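Local atomic coordinates of beta-fructofuranosidase (Bifidobacterium adolescentis, PDB entry 6NOB), a protein that probably hydrolyses terminal beta-fructofuranoside residues from sucrose and related fructosides. Residues Gly517-Asp529 with Thr578-Asn590. Residues are numbered along the deposited sequence; the frame is centred on the assembly and turned at random.
Sequences GNAYYANVHLADD and TDVRQVEVFFDRN
Tyr521 meets two residues of strand 582-588 at once. With CG swung away from the backbone N (chi1 158°), its ring reaches across the strand pair and sets an edge against the face of Phe586, CD2 lying 3.5 Å from Phe586 CZ in a T-shaped pair with planes at 60°. Its OH donates to Glu584 OE2 (2.6 Å) on the anti side of the carboxylate, whose OE1 is bonded to Tyr494, so both oxygens are engaged. Farther along this face, Gln582 NE2 gives a nearly straight bond to Asn523 OD1 (3.1 Å), while His525 runs alongside the Gln582 amide. The other face is largely apolar: Phe587 CB lies 4.1 Å from the centroid of the Tyr520 ring, an off-centre CH-pi contact, the Tyr520 hydroxyl bonds to Leu536 O, and Val524 and Val583 pair beyond. Where the strands end, Arg581, bent at chi2 (-63°), brings NH2 to Asp529 OD1 (3.0 Å) in a salt bridge and hydrogen-bonds Val580 O (2.8 Å); NH1 makes a weak, longer salt bridge to Asp579 OD1. In the C-terminal beta-sandwich of this family, strand 519-526 also hydrogen-bonds antiparallel to 624-632, and 582-588 pairs antiparallel with 591-596 on its far side; the valine-bearing face packs on Met534 of strand 532-540 in the opposing sheet.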
loop_
_atom_site.group_PDB
_atom_site.type_symbol
_atom_site.label_atom_id
_atom_site.label_comp_id
_atom_site.label_asym_id
_atom_site.label_seq_id
_atom_site.Cartn_x
_atom_site.Cartn_y
_atom_site.Cartn_z
ATOM N N GLY A 517 -14.524 19.616 9.927
ATOM C CA GLY A 517 -13.417 18.716 10.183
ATOM C C GLY A 517 -12.448 18.547 9.037
ATOM O O GLY A 517 -11.605 17.646 9.088
ATOM N N ASN A 518 -12.548 19.387 8.003
ATOM C CA ASN A 518 -11.677 19.333 6.825
ATOM C C ASN A 518 -11.681 17.948 6.181
ATOM O O ASN A 518 -10.651 17.454 5.718
ATOM C CB ASN A 518 -10.251 19.770 7.163
ATOM C CG ASN A 518 -9.572 20.464 5.999
ATOM O OD1 ASN A 518 -10.080 20.447 4.877
ATOM N ND2 ASN A 518 -8.424 21.086 6.259
ATOM N N ALA A 519 -12.853 17.318 6.145
ATOM C CA ALA A 519 -13.034 16.034 5.477
ATOM C C ALA A 519 -14.349 16.088 4.720
ATOM O O ALA A 519 -15.412 16.188 5.337
ATOM C CB ALA A 519 -13.031 14.877 6.481
ATOM N N TYR A 520 -14.281 16.026 3.391
ATOM C CA TYR A 520 -15.471 16.225 2.576
ATOM C C TYR A 520 -15.363 15.441 1.277
ATOM O O TYR A 520 -14.297 14.951 0.898
ATOM C CB TYR A 520 -15.694 17.712 2.271
ATOM C CG TYR A 520 -14.617 18.332 1.404
ATOM C CD1 TYR A 520 -13.468 18.870 1.971
ATOM C CD2 TYR A 520 -14.750 18.383 0.021
ATOM C CE1 TYR A 520 -12.481 19.443 1.186
ATOM C CE2 TYR A 520 -13.769 18.948 -0.772
ATOM C CZ TYR A 520 -12.638 19.479 -0.184
ATOM O OH TYR A 520 -11.659 20.046 -0.970
ATOM N N TYR A 521 -16.498 15.348 0.591
ATOM C CA TYR A 521 -16.598 14.805 -0.754
ATOM C C TYR A 521 -17.237 15.862 -1.643
ATOM O O TYR A 521 -18.132 16.590 -1.202
ATOM C CB TYR A 521 -17.427 13.509 -0.757
ATOM C CG TYR A 521 -18.046 13.141 -2.089
ATOM C CD1 TYR A 521 -19.311 13.597 -2.443
ATOM C CD2 TYR A 521 -17.370 12.324 -2.984
ATOM C CE1 TYR A 521 -19.877 13.261 -3.658
ATOM C CE2 TYR A 521 -17.931 11.980 -4.196
ATOM C CZ TYR A 521 -19.182 12.452 -4.530
ATOM O OH TYR A 521 -19.741 12.113 -5.741
ATOM N N ALA A 522 -16.782 15.958 -2.891
ATOM C CA ALA A 522 -17.352 16.927 -3.819
ATOM C C ALA A 522 -17.484 16.322 -5.208
ATOM O O ALA A 522 -16.544 15.698 -5.710
ATOM C CB ALA A 522 -16.505 18.201 -3.882
ATOM N N ASN A 523 -18.649 16.518 -5.822
ATOM C CA ASN A 523 -18.923 16.100 -7.195
ATOM C C ASN A 523 -19.305 17.347 -7.985
ATOM O O ASN A 523 -20.373 17.926 -7.758
ATOM C CB ASN A 523 -20.036 15.052 -7.237
ATOM C CG ASN A 523 -20.309 14.540 -8.642
ATOM O OD1 ASN A 523 -19.543 14.799 -9.569
ATOM N ND2 ASN A 523 -21.405 13.807 -8.802
ATOM N N VAL A 524 -18.436 17.760 -8.904
ATOM C CA VAL A 524 -18.608 18.993 -9.664
ATOM C C VAL A 524 -18.757 18.644 -11.139
ATOM O O VAL A 524 -17.976 17.850 -11.676
ATOM C CB VAL A 524 -17.429 19.960 -9.450
ATOM C CG1 VAL A 524 -17.666 21.270 -10.196
ATOM C CG2 VAL A 524 -17.214 20.212 -7.967
ATOM N N HIS A 525 -19.753 19.244 -11.789
ATOM C CA HIS A 525 -20.017 19.042 -13.209
ATOM C C HIS A 525 -19.748 20.341 -13.956
ATOM O O HIS A 525 -20.388 21.362 -13.684
ATOM C CB HIS A 525 -21.456 18.582 -13.441
ATOM C CG HIS A 525 -21.689 17.147 -13.093
ATOM N ND1 HIS A 525 -21.262 16.109 -13.893
ATOM C CD2 HIS A 525 -22.293 16.575 -12.025
ATOM C CE1 HIS A 525 -21.598 14.960 -13.336
ATOM N NE2 HIS A 525 -22.225 15.214 -12.202
ATOM N N LEU A 526 -18.810 20.295 -14.898
ATOM C CA LEU A 526 -18.452 21.446 -15.712
ATOM C C LEU A 526 -19.103 21.327 -17.084
ATOM O O LEU A 526 -19.229 20.227 -17.630
ATOM C CB LEU A 526 -16.933 21.561 -15.858
ATOM C CG LEU A 526 -16.147 21.655 -14.547
ATOM C CD1 LEU A 526 -14.658 21.505 -14.802
ATOM C CD2 LEU A 526 -16.440 22.964 -13.832
ATOM N N ALA A 527 -19.512 22.468 -17.637
ATOM C CA ALA A 527 -20.252 22.503 -18.891
ATOM C C ALA A 527 -19.369 22.714 -20.115
ATOM O O ALA A 527 -19.872 22.622 -21.241
ATOM C CB ALA A 527 -21.312 23.611 -18.846
ATOM N N ASP A 528 -18.083 22.990 -19.933
ATOM C CA ASP A 528 -17.227 23.373 -21.048
ATOM C C ASP A 528 -15.781 23.054 -20.691
ATOM O O ASP A 528 -15.497 22.423 -19.668
ATOM C CB ASP A 528 -17.415 24.856 -21.380
ATOM C CG ASP A 528 -17.426 25.726 -20.141
ATOM O OD1 ASP A 528 -16.414 25.727 -19.407
ATOM O OD2 ASP A 528 -18.448 26.403 -19.899
ATOM N N ASP A 529 -14.858 23.504 -21.543
ATOM C CA ASP A 529 -13.431 23.277 -21.359
ATOM C C ASP A 529 -12.692 24.549 -20.957
ATOM O O ASP A 529 -11.479 24.652 -21.171
ATOM C CB ASP A 529 -12.825 22.692 -22.634
ATOM C CG ASP A 529 -11.629 21.810 -22.357
ATOM O OD1 ASP A 529 -11.812 20.762 -21.703
ATOM O OD2 ASP A 529 -10.512 22.167 -22.788
ATOM N N THR A 578 -7.933 15.160 -21.855
ATOM C CA THR A 578 -8.595 16.378 -22.290
ATOM C C THR A 578 -10.081 16.305 -21.960
ATOM O O THR A 578 -10.625 15.244 -21.641
ATOM C CB THR A 578 -8.402 16.598 -23.792
ATOM O OG1 THR A 578 -8.732 15.396 -24.499
ATOM C CG2 THR A 578 -6.959 16.969 -24.095
ATOM N N ASP A 579 -10.735 17.463 -22.036
ATOM C CA ASP A 579 -12.190 17.569 -21.929
ATOM C C ASP A 579 -12.703 16.991 -20.607
ATOM O O ASP A 579 -13.550 16.095 -20.569
ATOM C CB ASP A 579 -12.867 16.897 -23.128
ATOM C CG ASP A 579 -12.510 17.562 -24.443
ATOM O OD1 ASP A 579 -12.767 18.778 -24.583
ATOM O OD2 ASP A 579 -11.973 16.870 -25.334
ATOM N N VAL A 580 -12.169 17.527 -19.508
ATOM C CA VAL A 580 -12.671 17.174 -18.187
ATOM C C VAL A 580 -14.016 17.854 -17.971
ATOM O O VAL A 580 -14.150 19.072 -18.146
ATOM C CB VAL A 580 -11.664 17.577 -17.099
ATOM C CG1 VAL A 580 -12.233 17.290 -15.719
ATOM C CG2 VAL A 580 -10.340 16.850 -17.298
ATOM N N ARG A 581 -15.025 17.068 -17.596
ATOM C CA ARG A 581 -16.356 17.620 -17.374
ATOM C C ARG A 581 -16.878 17.268 -15.987
ATOM O O ARG A 581 -17.683 18.012 -15.417
ATOM C CB ARG A 581 -17.327 17.127 -18.447
ATOM C CG ARG A 581 -16.989 17.597 -19.849
ATOM C CD ARG A 581 -17.063 19.111 -19.963
ATOM N NE ARG A 581 -16.716 19.562 -21.308
ATOM C CZ ARG A 581 -15.479 19.836 -21.709
ATOM N NH1 ARG A 581 -15.257 20.235 -22.954
ATOM N NH2 ARG A 581 -14.462 19.714 -20.868
ATOM N N GLN A 582 -16.438 16.140 -15.438
ATOM C CA GLN A 582 -16.801 15.738 -14.085
ATOM C C GLN A 582 -15.550 15.689 -13.222
ATOM O O GLN A 582 -14.555 15.059 -13.596
ATOM C CB GLN A 582 -17.501 14.377 -14.066
ATOM C CG GLN A 582 -17.991 13.981 -12.681
ATOM C CD GLN A 582 -18.761 12.676 -12.670
ATOM O OE1 GLN A 582 -18.703 11.894 -13.620
ATOM N NE2 GLN A 582 -19.490 12.433 -11.587
ATOM N N VAL A 583 -15.605 16.353 -12.071
ATOM C CA VAL A 583 -14.535 16.326 -11.082
ATOM C C VAL A 583 -15.117 15.786 -9.783
ATOM O O VAL A 583 -16.042 16.382 -9.215
ATOM C CB VAL A 583 -13.915 17.714 -10.866
ATOM C CG1 VAL A 583 -12.883 17.655 -9.751
ATOM C CG2 VAL A 583 -13.288 18.224 -12.153
ATOM N N GLU A 584 -14.586 14.658 -9.320
ATOM C CA GLU A 584 -14.995 14.048 -8.063
ATOM C C GLU A 584 -13.812 14.074 -7.106
ATOM O O GLU A 584 -12.731 13.579 -7.438
ATOM C CB GLU A 584 -15.490 12.615 -8.285
ATOM C CG GLU A 584 -16.320 12.075 -7.140
ATOM C CD GLU A 584 -16.976 10.741 -7.451
ATOM O OE1 GLU A 584 -16.263 9.790 -7.835
ATOM O OE2 GLU A 584 -18.212 10.644 -7.309
ATOM N N VAL A 585 -14.015 14.657 -5.924
ATOM C CA VAL A 585 -12.932 14.929 -4.985
ATOM C C VAL A 585 -13.245 14.285 -3.642
ATOM O O VAL A 585 -14.331 14.489 -3.087
ATOM C CB VAL A 585 -12.706 16.442 -4.800
ATOM C CG1 VAL A 585 -11.548 16.692 -3.849
ATOM C CG2 VAL A 585 -12.459 17.112 -6.142
ATOM N N PHE A 586 -12.291 13.513 -3.123
ATOM C CA PHE A 586 -12.290 13.049 -1.737
ATOM C C PHE A 586 -11.098 13.699 -1.044
ATOM O O PHE A 586 -9.947 13.392 -1.374
ATOM C CB PHE A 586 -12.181 11.527 -1.640
ATOM C CG PHE A 586 -13.361 10.773 -2.193
ATOM C CD1 PHE A 586 -13.491 10.555 -3.555
ATOM C CD2 PHE A 586 -14.316 10.241 -1.342
ATOM C CE1 PHE A 586 -14.564 9.845 -4.061
ATOM C CE2 PHE A 586 -15.394 9.530 -1.842
ATOM C CZ PHE A 586 -15.517 9.332 -3.205
ATOM N N PHE A 587 -11.360 14.588 -0.089
ATOM C CA PHE A 587 -10.305 15.139 0.754
ATOM C C PHE A 587 -10.555 14.726 2.195
ATOM O O PHE A 587 -11.607 15.041 2.761
ATOM C CB PHE A 587 -10.214 16.661 0.655
ATOM C CG PHE A 587 -9.072 17.229 1.443
ATOM C CD1 PHE A 587 -7.775 17.128 0.968
ATOM C CD2 PHE A 587 -9.287 17.825 2.676
ATOM C CE1 PHE A 587 -6.713 17.630 1.697
ATOM C CE2 PHE A 587 -8.228 18.329 3.410
ATOM C CZ PHE A 587 -6.939 18.230 2.919
ATOM N N ASP A 588 -9.576 14.045 2.793
ATOM C CA ASP A 588 -9.721 13.428 4.108
ATOM C C ASP A 588 -8.607 13.950 5.024
ATOM O O ASP A 588 -7.641 13.242 5.318
ATOM C CB ASP A 588 -9.699 11.902 3.989
ATOM C CG ASP A 588 -9.941 11.204 5.312
ATOM O OD1 ASP A 588 -10.484 11.841 6.240
ATOM O OD2 ASP A 588 -9.590 10.010 5.418
ATOM N N ARG A 589 -8.750 15.208 5.452
ATOM C CA ARG A 589 -7.881 15.850 6.437
ATOM C C ARG A 589 -6.453 16.065 5.942
ATOM O O ARG A 589 -5.960 17.199 5.952
ATOM C CB ARG A 589 -7.877 15.047 7.743
ATOM C CG ARG A 589 -9.183 15.154 8.522
ATOM C CD ARG A 589 -9.390 13.960 9.437
ATOM N NE ARG A 589 -8.402 13.915 10.511
ATOM C CZ ARG A 589 -8.539 14.537 11.678
ATOM N NH1 ARG A 589 -9.626 15.257 11.924
ATOM N NH2 ARG A 589 -7.590 14.439 12.599
ATOM N N ASN A 590 -5.768 14.997 5.515
ATOM C CA ASN A 590 -4.381 15.149 5.089
ATOM C C ASN A 590 -4.062 14.375 3.813
ATOM O O ASN A 590 -2.895 14.040 3.583
ATOM C CB ASN A 590 -3.413 14.725 6.204
ATOM C CG ASN A 590 -3.538 13.254 6.568
ATOM O OD1 ASN A 590 -4.383 12.532 6.034
ATOM N ND2 ASN A 590 -2.687 12.800 7.482
HETATM O O HOH W 1 -12.083 15.545 10.462
HETATM O O HOH W 2 -9.041 19.861 -22.941
HETATM O O HOH W 3 -10.557 19.631 -19.726
#